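Local coordinates for galactose-1-phosphate uridylyltransferase (Bacillus cereus, PDB 4QVU), which is of unknown function but has a HIT-like fold, carries a zinc ion, and may act as a uridylyltransferase on hexose 1-phosphates, at residues Y185-Q188 with T189-I193; Q236-K240 with I241-K245; T67-C70 with E71-I74; S89-H92 with W93-Q97. All blocks are in the same frame, centred on the assembly; numbering follows the deposited sequence.

Interaction 1. Residues Y185-Q188 with T189-I193; sequences YIQQ and TVRYI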
loop_
_atom_site.group_PDB
_atom_site.type_symbol
_atom_site.label_atom_id
_atom_site.label_comp_id
_atom_site.label_asym_id
_atom_site.label_seq_id
_atom_site.Cartn_x
_atom_site.Cartn_y
_atom_site.Cartn_z
ATOM N N TYR A 185 20.125 0.699 -21.940
ATOM C CA TYR A 185 18.788 0.884 -21.364
ATOM C C TYR A 185 18.847 1.824 -20.160
ATOM O O TYR A 185 17.945 2.649 -20.007
ATOM C CB TYR A 185 18.166 -0.465 -20.975
ATOM C CG TYR A 185 17.406 -1.134 -22.103
ATOM C CD1 TYR A 185 18.048 -1.511 -23.279
ATOM C CD2 TYR A 185 16.055 -1.441 -21.970
ATOM C CE1 TYR A 185 17.355 -2.128 -24.317
ATOM C CE2 TYR A 185 15.350 -2.069 -23.000
ATOM C CZ TYR A 185 16.004 -2.401 -24.175
ATOM O OH TYR A 185 15.327 -3.026 -25.194
ATOM N N ILE A 186 19.914 1.733 -19.330
ATOM C CA ILE A 186 20.085 2.639 -18.186
ATOM C C ILE A 186 20.245 4.061 -18.729
ATOM O O ILE A 186 19.487 4.941 -18.338
ATOM C CB ILE A 186 21.266 2.236 -17.260
ATOM C CG1 ILE A 186 21.014 0.877 -16.576
ATOM C CG2 ILE A 186 21.531 3.333 -16.213
ATOM C CD1 ILE A 186 22.247 0.276 -15.910
ATOM N N GLN A 187 21.172 4.259 -19.688
ATOM C CA GLN A 187 21.455 5.563 -20.279
ATOM C C GLN A 187 20.193 6.199 -20.869
ATOM O O GLN A 187 19.946 7.363 -20.575
ATOM C CB GLN A 187 22.544 5.474 -21.343
ATOM C CG GLN A 187 23.033 6.855 -21.769
ATOM C CD GLN A 187 24.162 6.818 -22.754
ATOM O OE1 GLN A 187 24.128 6.100 -23.761
ATOM N NE2 GLN A 187 25.148 7.665 -22.522
ATOM N N GLN A 188 19.383 5.451 -21.642
ATOM C CA GLN A 188 18.160 5.994 -22.253
ATOM C C GLN A 188 17.112 6.332 -21.195
ATOM O O GLN A 188 16.523 7.412 -21.273
ATOM C CB GLN A 188 17.558 5.036 -23.297
ATOM C CG GLN A 188 18.426 4.836 -24.548
ATOM C CD GLN A 188 18.848 6.145 -25.186
ATOM O OE1 GLN A 188 19.973 6.622 -24.988
ATOM N NE2 GLN A 188 17.937 6.781 -25.919
ATOM N N THR A 189 16.914 5.454 -20.192
ATOM C CA THR A 189 15.945 5.698 -19.130
ATOM C C THR A 189 16.375 6.941 -18.346
ATOM O O THR A 189 15.523 7.774 -18.066
ATOM C CB THR A 189 15.760 4.465 -18.221
ATOM O OG1 THR A 189 15.491 3.301 -19.021
ATOM C CG2 THR A 189 14.635 4.657 -17.202
ATOM N N VAL A 190 17.680 7.097 -18.050
ATOM C CA VAL A 190 18.231 8.268 -17.342
ATOM C C VAL A 190 17.978 9.534 -18.188
ATOM O O VAL A 190 17.455 10.519 -17.657
ATOM C CB VAL A 190 19.739 8.080 -17.000
ATOM C CG1 VAL A 190 20.446 9.411 -16.725
ATOM C CG2 VAL A 190 19.913 7.118 -15.828
ATOM N N ARG A 191 18.300 9.481 -19.501
ATOM C CA ARG A 191 18.098 10.578 -20.454
ATOM C C ARG A 191 16.640 11.033 -20.449
ATOM O O ARG A 191 16.394 12.238 -20.435
ATOM C CB ARG A 191 18.527 10.181 -21.873
ATOM C CG ARG A 191 20.024 10.279 -22.080
ATOM C CD ARG A 191 20.479 9.660 -23.382
ATOM N NE ARG A 191 21.878 9.993 -23.652
ATOM C CZ ARG A 191 22.637 9.397 -24.565
ATOM N NH1 ARG A 191 22.156 8.390 -25.283
ATOM N NH2 ARG A 191 23.894 9.778 -24.744
ATOM N N TYR A 192 15.686 10.078 -20.408
ATOM C CA TYR A 192 14.253 10.367 -20.358
ATOM C C TYR A 192 13.890 11.084 -19.055
ATOM O O TYR A 192 13.140 12.057 -19.103
ATOM C CB TYR A 192 13.419 9.076 -20.515
ATOM C CG TYR A 192 11.973 9.216 -20.087
ATOM C CD1 TYR A 192 11.051 9.895 -20.882
ATOM C CD2 TYR A 192 11.526 8.678 -18.884
ATOM C CE1 TYR A 192 9.724 10.041 -20.483
ATOM C CE2 TYR A 192 10.204 8.823 -18.472
ATOM C CZ TYR A 192 9.307 9.506 -19.274
ATOM O OH TYR A 192 8.010 9.649 -18.855
ATOM N N ILE A 193 14.408 10.599 -17.905
ATOM C CA ILE A 193 14.122 11.180 -16.584
ATOM C C ILE A 193 14.614 12.633 -16.541
ATOM O O ILE A 193 13.860 13.517 -16.126
ATOM C CB ILE A 193 14.724 10.343 -15.420
ATOM C CG1 ILE A 193 14.052 8.955 -15.355
ATOM C CG2 ILE A 193 14.588 11.085 -14.072
ATOM C CD1 ILE A 193 14.663 7.995 -14.397
#
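Helix 179-195, which lies against strands 154-159, 169-173 and 214-222 of the sheet, carries Gln187, Gln188 and Arg191 on one flank, where one amide stacks on a guanidinium group and another bonds to its edge. The amide of Gln187 lies over one face of the Arg191 guanidinium, CD 3.4 Å above its plane, with the planes only 14° apart. An extended chain, CG anti to the backbone N (chi1 -169°), carries the amide out to this position. Gln188 bends back at chi2 and comes to the rim of the same group: its OE1 accepts from Arg191 NH1 at 2.8 Å, close to the guanidinium plane, with the two planes nearly perpendicular at 82°. Stack and edge bond restrict rotation of the arginine end, which Arg191 NE fixes further through the carbonyl of Ala75; Gln187 NE2 is held by the carbonyls of Ile74 and Tyr77. On another flank Thr189 OG1 donates to Tyr185 O at 2.7 Å, while Thr189 N reaches the same oxygen from the opposite face of its plane at 3.0 Å. Ile186 CG2 and Val190 CG2 make a looser apolar contact. Such i to i+3 and i to i+4 pairings mark an alpha-helix, here lying on an antiparallel sheet as in HIT-like domains.

Interaction 2. Residues Q236-K240 with I241-K245; sequences QVSTK and IEDVK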
loop_
_atom_site.group_PDB
_atom_site.type_symbol
_atom_site.label_atom_id
_atom_site.label_comp_id
_atom_site.label_asym_id
_atom_site.label_seq_id
_atom_site.Cartn_x
_atom_site.Cartn_y
_atom_site.Cartn_z
ATOM N N GLN A 236 -0.594 17.444 -10.451
ATOM C CA GLN A 236 -0.356 18.553 -11.392
ATOM C C GLN A 236 -0.298 17.969 -12.804
ATOM O O GLN A 236 -0.999 18.438 -13.703
ATOM C CB GLN A 236 0.933 19.342 -11.050
ATOM C CG GLN A 236 1.135 19.710 -9.563
ATOM C CD GLN A 236 0.039 20.544 -8.918
ATOM O OE1 GLN A 236 -0.476 20.199 -7.843
ATOM N NE2 GLN A 236 -0.330 21.658 -9.536
ATOM N N VAL A 237 0.512 16.898 -12.963
ATOM C CA VAL A 237 0.710 16.108 -14.183
ATOM C C VAL A 237 -0.209 14.856 -14.143
ATOM O O VAL A 237 -1.009 14.710 -13.210
ATOM C CB VAL A 237 2.213 15.706 -14.371
ATOM C CG1 VAL A 237 3.089 16.913 -14.713
ATOM C CG2 VAL A 237 2.766 14.945 -13.159
ATOM N N SER A 238 -0.079 13.955 -15.148
ATOM C CA SER A 238 -0.799 12.677 -15.221
ATOM C C SER A 238 -0.107 11.637 -14.350
ATOM O O SER A 238 1.115 11.478 -14.443
ATOM C CB SER A 238 -0.887 12.180 -16.662
ATOM O OG SER A 238 -1.273 10.816 -16.715
ATOM N N THR A 239 -0.884 10.915 -13.533
ATOM C CA THR A 239 -0.370 9.857 -12.653
ATOM C C THR A 239 -0.467 8.467 -13.328
ATOM O O THR A 239 -0.132 7.456 -12.699
ATOM C CB THR A 239 -1.129 9.855 -11.323
ATOM O OG1 THR A 239 -2.525 9.717 -11.591
ATOM C CG2 THR A 239 -0.871 11.100 -10.498
ATOM N N LYS A 240 -0.906 8.431 -14.610
ATOM C CA LYS A 240 -1.126 7.211 -15.384
ATOM C C LYS A 240 0.201 6.598 -15.851
ATOM O O LYS A 240 0.966 7.219 -16.590
ATOM C CB LYS A 240 -2.047 7.487 -16.590
ATOM C CG LYS A 240 -3.433 8.000 -16.190
ATOM C CD LYS A 240 -4.353 8.363 -17.357
ATOM C CE LYS A 240 -5.076 7.191 -17.981
ATOM N NZ LYS A 240 -6.155 7.644 -18.906
ATOM N N ILE A 241 0.440 5.352 -15.405
ATOM C CA ILE A 241 1.585 4.483 -15.700
ATOM C C ILE A 241 1.633 4.198 -17.203
ATOM O O ILE A 241 2.701 3.927 -17.734
ATOM C CB ILE A 241 1.490 3.156 -14.859
ATOM C CG1 ILE A 241 2.834 2.363 -14.862
ATOM C CG2 ILE A 241 0.287 2.267 -15.281
ATOM C CD1 ILE A 241 2.977 1.245 -13.798
ATOM N N GLU A 242 0.474 4.257 -17.875
ATOM C CA GLU A 242 0.336 4.002 -19.302
ATOM C C GLU A 242 0.875 5.185 -20.100
ATOM O O GLU A 242 1.366 4.990 -21.222
ATOM C CB GLU A 242 -1.132 3.730 -19.659
ATOM C CG GLU A 242 -1.309 2.849 -20.885
ATOM C CD GLU A 242 -1.009 1.365 -20.749
ATOM O OE1 GLU A 242 -1.317 0.782 -19.686
ATOM O OE2 GLU A 242 -0.568 0.764 -21.753
ATOM N N ASP A 243 0.804 6.406 -19.521
ATOM C CA ASP A 243 1.309 7.616 -20.184
ATOM C C ASP A 243 2.834 7.652 -20.116
ATOM O O ASP A 243 3.470 8.000 -21.109
ATOM C CB ASP A 243 0.698 8.894 -19.587
ATOM C CG ASP A 243 -0.752 9.113 -19.964
ATOM O OD1 ASP A 243 -1.145 8.708 -21.082
ATOM O OD2 ASP A 243 -1.474 9.750 -19.177
ATOM N N VAL A 244 3.412 7.223 -18.969
ATOM C CA VAL A 244 4.865 7.119 -18.754
ATOM C C VAL A 244 5.417 6.062 -19.724
ATOM O O VAL A 244 6.417 6.307 -20.397
ATOM C CB VAL A 244 5.197 6.790 -17.272
ATOM C CG1 VAL A 244 6.701 6.709 -17.051
ATOM C CG2 VAL A 244 4.573 7.816 -16.327
ATOM N N LYS A 245 4.706 4.921 -19.845
ATOM C CA LYS A 245 5.029 3.812 -20.742
ATOM C C LYS A 245 5.175 4.301 -22.185
ATOM O O LYS A 245 6.170 3.969 -22.828
ATOM C CB LYS A 245 3.941 2.732 -20.648
ATOM C CG LYS A 245 4.088 1.581 -21.637
ATOM C CD LYS A 245 2.766 0.880 -21.766
ATOM C CE LYS A 245 2.750 -0.146 -22.852
ATOM N NZ LYS A 245 1.388 -0.696 -23.045
#
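The backbone turns from an irregular segment into helix 241-249 at Lys240, the N-cap residue, whose carbonyl O accepts from Asp243 N at 3.0 Å and weakly from Val244 N at 3.4 Å. Asp243 N stands well above the carbonyl plane of Lys240 and not on a lone pair. The side chain of Asp243 reaches back across this turn, and its OD2 accepts from Ser238 OG at 2.7 Å through the anti lone pair, the one away from OD1. With its OG anti to the backbone N (chi1 165°), Ser238 turns this hydroxyl forward, where it also accepts from Lys240 N at 3.2 Å and closes an ST turn. The aliphatic part of Lys240 passes the carboxylate at an angle, CB 3.5 Å from Asp243 OD2, but its ammonium NZ stops 5.1 Å from that oxygen. Within the helix, Lys245 NZ forms a salt bridge with Glu242 OE2 at 2.8 Å. Glu242 and Lys245 also face the second subunit, where Lys245 packs on its counterpart, and Thr239 OG1 bonds to Asp141 of that subunit. The serine hydroxyl thus relays between a backbone N-H and a carboxylate, and the negative charge near the helix start should interact favourably with the helix dipole and, more distantly, with the lysine.

Interaction 3. Residues T67-C70 with E71-I74; sequences TDNC and EDHI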
loop_
_atom_site.group_PDB
_atom_site.type_symbol
_atom_site.label_atom_id
_atom_site.label_comp_id
_atom_site.label_asym_id
_atom_site.label_seq_id
_atom_site.Cartn_x
_atom_site.Cartn_y
_atom_site.Cartn_z
ATOM N N THR A 67 34.360 9.477 -14.158
ATOM C CA THR A 67 35.104 10.273 -15.154
ATOM C C THR A 67 36.055 11.252 -14.441
ATOM O O THR A 67 35.871 11.526 -13.259
ATOM C CB THR A 67 34.131 11.021 -16.130
ATOM O OG1 THR A 67 34.861 11.922 -16.972
ATOM C CG2 THR A 67 32.994 11.767 -15.416
ATOM N N ASP A 68 37.067 11.771 -15.168
ATOM C CA ASP A 68 38.049 12.736 -14.653
ATOM C C ASP A 68 37.565 14.189 -14.897
ATOM O O ASP A 68 38.318 15.145 -14.692
ATOM C CB ASP A 68 39.420 12.493 -15.312
ATOM N N ASN A 69 36.296 14.337 -15.304
ATOM C CA ASN A 69 35.635 15.598 -15.636
ATOM C C ASN A 69 34.403 15.815 -14.734
ATOM O O ASN A 69 33.689 14.856 -14.435
ATOM C CB ASN A 69 35.241 15.552 -17.122
ATOM C CG ASN A 69 34.499 16.743 -17.671
ATOM O OD1 ASN A 69 33.570 16.588 -18.467
ATOM N ND2 ASN A 69 34.903 17.954 -17.298
ATOM N N CYS A 70 34.168 17.068 -14.292
ATOM C CA CYS A 70 33.054 17.421 -13.397
ATOM C C CYS A 70 31.804 17.878 -14.197
ATOM O O CYS A 70 30.789 18.225 -13.583
ATOM C CB CYS A 70 33.488 18.495 -12.401
ATOM S SG CYS A 70 34.153 19.997 -13.169
ATOM N N GLU A 71 31.864 17.836 -15.546
ATOM C CA GLU A 71 30.759 18.239 -16.423
ATOM C C GLU A 71 29.929 17.014 -16.892
ATOM O O GLU A 71 28.699 17.094 -16.918
ATOM C CB GLU A 71 31.307 19.009 -17.636
ATOM C CG GLU A 71 30.263 19.755 -18.455
ATOM C CD GLU A 71 30.770 20.521 -19.666
ATOM O OE1 GLU A 71 31.980 20.432 -19.983
ATOM O OE2 GLU A 71 29.945 21.209 -20.310
ATOM N N ASP A 72 30.602 15.898 -17.258
ATOM C CA ASP A 72 29.976 14.672 -17.771
ATOM C C ASP A 72 29.261 13.842 -16.696
ATOM O O ASP A 72 29.635 13.863 -15.518
ATOM C CB ASP A 72 31.022 13.778 -18.449
ATOM C CG ASP A 72 31.403 14.186 -19.858
ATOM O OD1 ASP A 72 31.404 15.402 -20.148
ATOM O OD2 ASP A 72 31.733 13.290 -20.664
ATOM N N HIS A 73 28.223 13.100 -17.149
ATOM C CA HIS A 73 27.377 12.171 -16.394
ATOM C C HIS A 73 26.764 11.127 -17.388
ATOM O O HIS A 73 27.087 11.190 -18.582
ATOM C CB HIS A 73 26.304 12.919 -15.577
ATOM C CG HIS A 73 25.304 13.690 -16.382
ATOM N ND1 HIS A 73 25.620 14.908 -16.947
ATOM C CD2 HIS A 73 23.997 13.427 -16.614
ATOM C CE1 HIS A 73 24.516 15.326 -17.539
ATOM N NE2 HIS A 73 23.512 14.472 -17.358
ATOM N N ILE A 74 25.935 10.154 -16.897
ATOM C CA ILE A 74 25.351 9.044 -17.682
ATOM C C ILE A 74 24.695 9.546 -19.001
ATOM O O ILE A 74 24.982 8.966 -20.050
ATOM C CB ILE A 74 24.341 8.207 -16.849
ATOM C CG1 ILE A 74 25.094 7.381 -15.781
ATOM C CG2 ILE A 74 23.483 7.289 -17.730
ATOM C CD1 ILE A 74 24.249 6.533 -14.848
#
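A surface turn, local in sequence, brings Asn69 against Asp72 in the loop that leads from strand 59-65 to helix 79-97. Asn69 OD1 accepts from the backbone N of Asp72 at 3.3 Å, a long bond bent to 139° at the hydrogen, with the donor well above the plane of the amide rather than on a lone pair. Asn69 has CG anti to its own N (chi1 178°), which swings the amide over the following residues and lays it beside Glu71, OD1 3.4 Å from Glu71 CB. Earlier in the turn, Thr67 OG1 accepts from Asn69 N at 3.3 Å and closes an ST turn, while the methyl CG2 of Thr67 approaches Asp72 CB at 4.1 Å, the two side chains crossing at about a right angle. Both Thr67 and Asp72 also lie against Tyr77, and the Thr67 carbonyl receives a bond from His121, tying the start of the turn to the rest of the fold. Within the turn, then, two side-chain oxygens, one from a threonine hydroxyl and one from an asparagine amide, each take up a backbone N-H at long range, so its shape is held by modest polar links.

Interaction 4. Residues S89-H92 with W93-Q97; sequences SIKH and WLNLQ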
loop_
_atom_site.group_PDB
_atom_site.type_symbol
_atom_site.label_atom_id
_atom_site.label_comp_id
_atom_site.label_asym_id
_atom_site.label_seq_id
_atom_site.Cartn_x
_atom_site.Cartn_y
_atom_site.Cartn_z
ATOM N N SER A 89 31.800 -1.476 -12.969
ATOM C CA SER A 89 30.942 -1.412 -11.779
ATOM C C SER A 89 30.369 -2.775 -11.393
ATOM O O SER A 89 30.553 -3.178 -10.249
ATOM C CB SER A 89 29.791 -0.436 -11.998
ATOM O OG SER A 89 30.290 0.875 -12.203
ATOM N N ILE A 90 29.674 -3.464 -12.332
ATOM C CA ILE A 90 29.066 -4.783 -12.137
ATOM C C ILE A 90 30.146 -5.816 -11.757
ATOM O O ILE A 90 29.929 -6.571 -10.810
ATOM C CB ILE A 90 28.280 -5.228 -13.414
ATOM C CG1 ILE A 90 27.085 -4.293 -13.753
ATOM C CG2 ILE A 90 27.858 -6.720 -13.384
ATOM C CD1 ILE A 90 25.927 -4.396 -12.932
ATOM N N LYS A 91 31.297 -5.848 -12.489
ATOM C CA LYS A 91 32.412 -6.784 -12.257
ATOM C C LYS A 91 32.940 -6.676 -10.819
ATOM O O LYS A 91 33.066 -7.698 -10.152
ATOM C CB LYS A 91 33.573 -6.544 -13.258
ATOM C CG LYS A 91 34.756 -7.519 -13.104
ATOM C CD LYS A 91 35.891 -7.368 -14.139
ATOM C CE LYS A 91 36.964 -6.344 -13.824
ATOM N NZ LYS A 91 36.534 -4.947 -14.098
ATOM N N HIS A 92 33.217 -5.454 -10.341
ATOM C CA HIS A 92 33.771 -5.259 -9.005
ATOM C C HIS A 92 32.719 -5.486 -7.921
ATOM O O HIS A 92 33.082 -5.950 -6.841
ATOM C CB HIS A 92 34.409 -3.878 -8.874
ATOM C CG HIS A 92 35.649 -3.778 -9.713
ATOM N ND1 HIS A 92 36.782 -4.522 -9.414
ATOM C CD2 HIS A 92 35.875 -3.084 -10.851
ATOM C CE1 HIS A 92 37.654 -4.244 -10.366
ATOM N NE2 HIS A 92 37.159 -3.374 -11.244
ATOM N N TRP A 93 31.434 -5.227 -8.216
ATOM C CA TRP A 93 30.322 -5.468 -7.301
ATOM C C TRP A 93 30.146 -6.974 -7.061
ATOM O O TRP A 93 30.070 -7.411 -5.909
ATOM C CB TRP A 93 29.030 -4.848 -7.876
ATOM C CG TRP A 93 27.723 -5.372 -7.339
ATOM C CD1 TRP A 93 27.322 -5.405 -6.034
ATOM C CD2 TRP A 93 26.567 -5.726 -8.119
ATOM N NE1 TRP A 93 26.031 -5.876 -5.946
ATOM C CE2 TRP A 93 25.529 -6.042 -7.210
ATOM C CE3 TRP A 93 26.311 -5.824 -9.502
ATOM C CZ2 TRP A 93 24.261 -6.461 -7.637
ATOM C CZ3 TRP A 93 25.055 -6.240 -9.921
ATOM C CH2 TRP A 93 24.045 -6.548 -8.994
ATOM N N LEU A 94 30.099 -7.753 -8.144
ATOM C CA LEU A 94 29.848 -9.179 -8.073
ATOM C C LEU A 94 31.052 -9.929 -7.507
ATOM O O LEU A 94 30.839 -10.872 -6.747
ATOM C CB LEU A 94 29.442 -9.743 -9.450
ATOM C CG LEU A 94 28.091 -9.237 -10.007
ATOM C CD1 LEU A 94 27.792 -9.831 -11.330
ATOM C CD2 LEU A 94 26.931 -9.521 -9.061
ATOM N N ASN A 95 32.291 -9.491 -7.810
ATOM C CA ASN A 95 33.497 -10.144 -7.292
ATOM C C ASN A 95 33.692 -9.885 -5.802
ATOM O O ASN A 95 34.200 -10.774 -5.120
ATOM C CB ASN A 95 34.749 -9.706 -8.047
ATOM C CG ASN A 95 34.862 -10.294 -9.428
ATOM O OD1 ASN A 95 34.583 -11.479 -9.667
ATOM N ND2 ASN A 95 35.342 -9.491 -10.357
ATOM N N LEU A 96 33.296 -8.690 -5.293
ATOM C CA LEU A 96 33.438 -8.354 -3.867
ATOM C C LEU A 96 32.464 -9.194 -3.014
ATOM O O LEU A 96 32.794 -9.523 -1.875
ATOM C CB LEU A 96 33.221 -6.849 -3.605
ATOM C CG LEU A 96 33.660 -6.305 -2.223
ATOM C CD1 LEU A 96 35.182 -6.207 -2.111
ATOM C CD2 LEU A 96 33.054 -4.938 -1.954
ATOM N N GLN A 97 31.289 -9.568 -3.577
ATOM C CA GLN A 97 30.274 -10.378 -2.896
ATOM C C GLN A 97 30.783 -11.818 -2.672
ATOM O O GLN A 97 30.364 -12.470 -1.712
ATOM C CB GLN A 97 28.975 -10.375 -3.707
ATOM C CG GLN A 97 27.740 -10.776 -2.898
ATOM C CD GLN A 97 26.466 -10.099 -3.356
ATOM O OE1 GLN A 97 25.616 -9.748 -2.541
ATOM N NE2 GLN A 97 26.316 -9.841 -4.654
#
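Ile90, Trp93 and Leu94 form the tightly packed side of this stretch of helix 79-97, whereas Lys91 and Asn95 mark its solvent side. Ile90 branches between two partners. Its CD1 meets the indole of Trp93 obliquely, 3.6 Å from CZ3, and its CG2 touches Leu94 CD1 at 3.7 Å; in each pair the side chains run alongside one another in the same direction. Trp93 has CG anti to the backbone N (chi1 160°), which lays the indole beside Ile90, and the other methyl of Leu94, CD2, sits 3.7 Å above the ring plane toward its rim. The nitrogen of this buried ring is satisfied, since Trp93 NE1 donates to the carbonyl of Val105. The exposed flank is looser and more polar. Asn95 folds its amide back toward the preceding turn, where ND2 lies 3.4 Å from Lys91 CG and 2.9 Å from Lys91 O, but the angle is too poor for a hydrogen bond; that carbonyl instead accepts from Asn95 N at 3.0 Å. The partly exposed His92 meets Phe88 edge-to-face and also the ring of Trp48. On the packed side the helix rests on the sheet: Ile90, Trp93 and Leu94 touch Ile215 of strand 214-222, Ile90 and Trp93 also reach Phe208 and Tyr210, respectively, of strand 203-211, and Ser89, Trp93 and Leu96 lean on strand 104-111.

Interactions 1 and 4 lie on the two long helices, and both rest on strand 214-222; interaction 4 also reaches 203-211 and 104-111, interaction 1 also 154-159 and 169-173. They stay about 7 Å apart at their nearest atoms, on opposite sides of the chain's centre. Interaction 1 is buried and joins polar stacking to apolar contacts; interaction 4 divides into an apolar face and a solvent-facing one. Interactions 2 and 3 brace loops with hydroxyl, amide and carboxylate groups, the former beside another subunit, the latter at the surface. Interaction 1 touches both, through a probable hydrogen bond of Gln187 to Ile74, Val190 packing on Ile74, and Tyr192 on Val244.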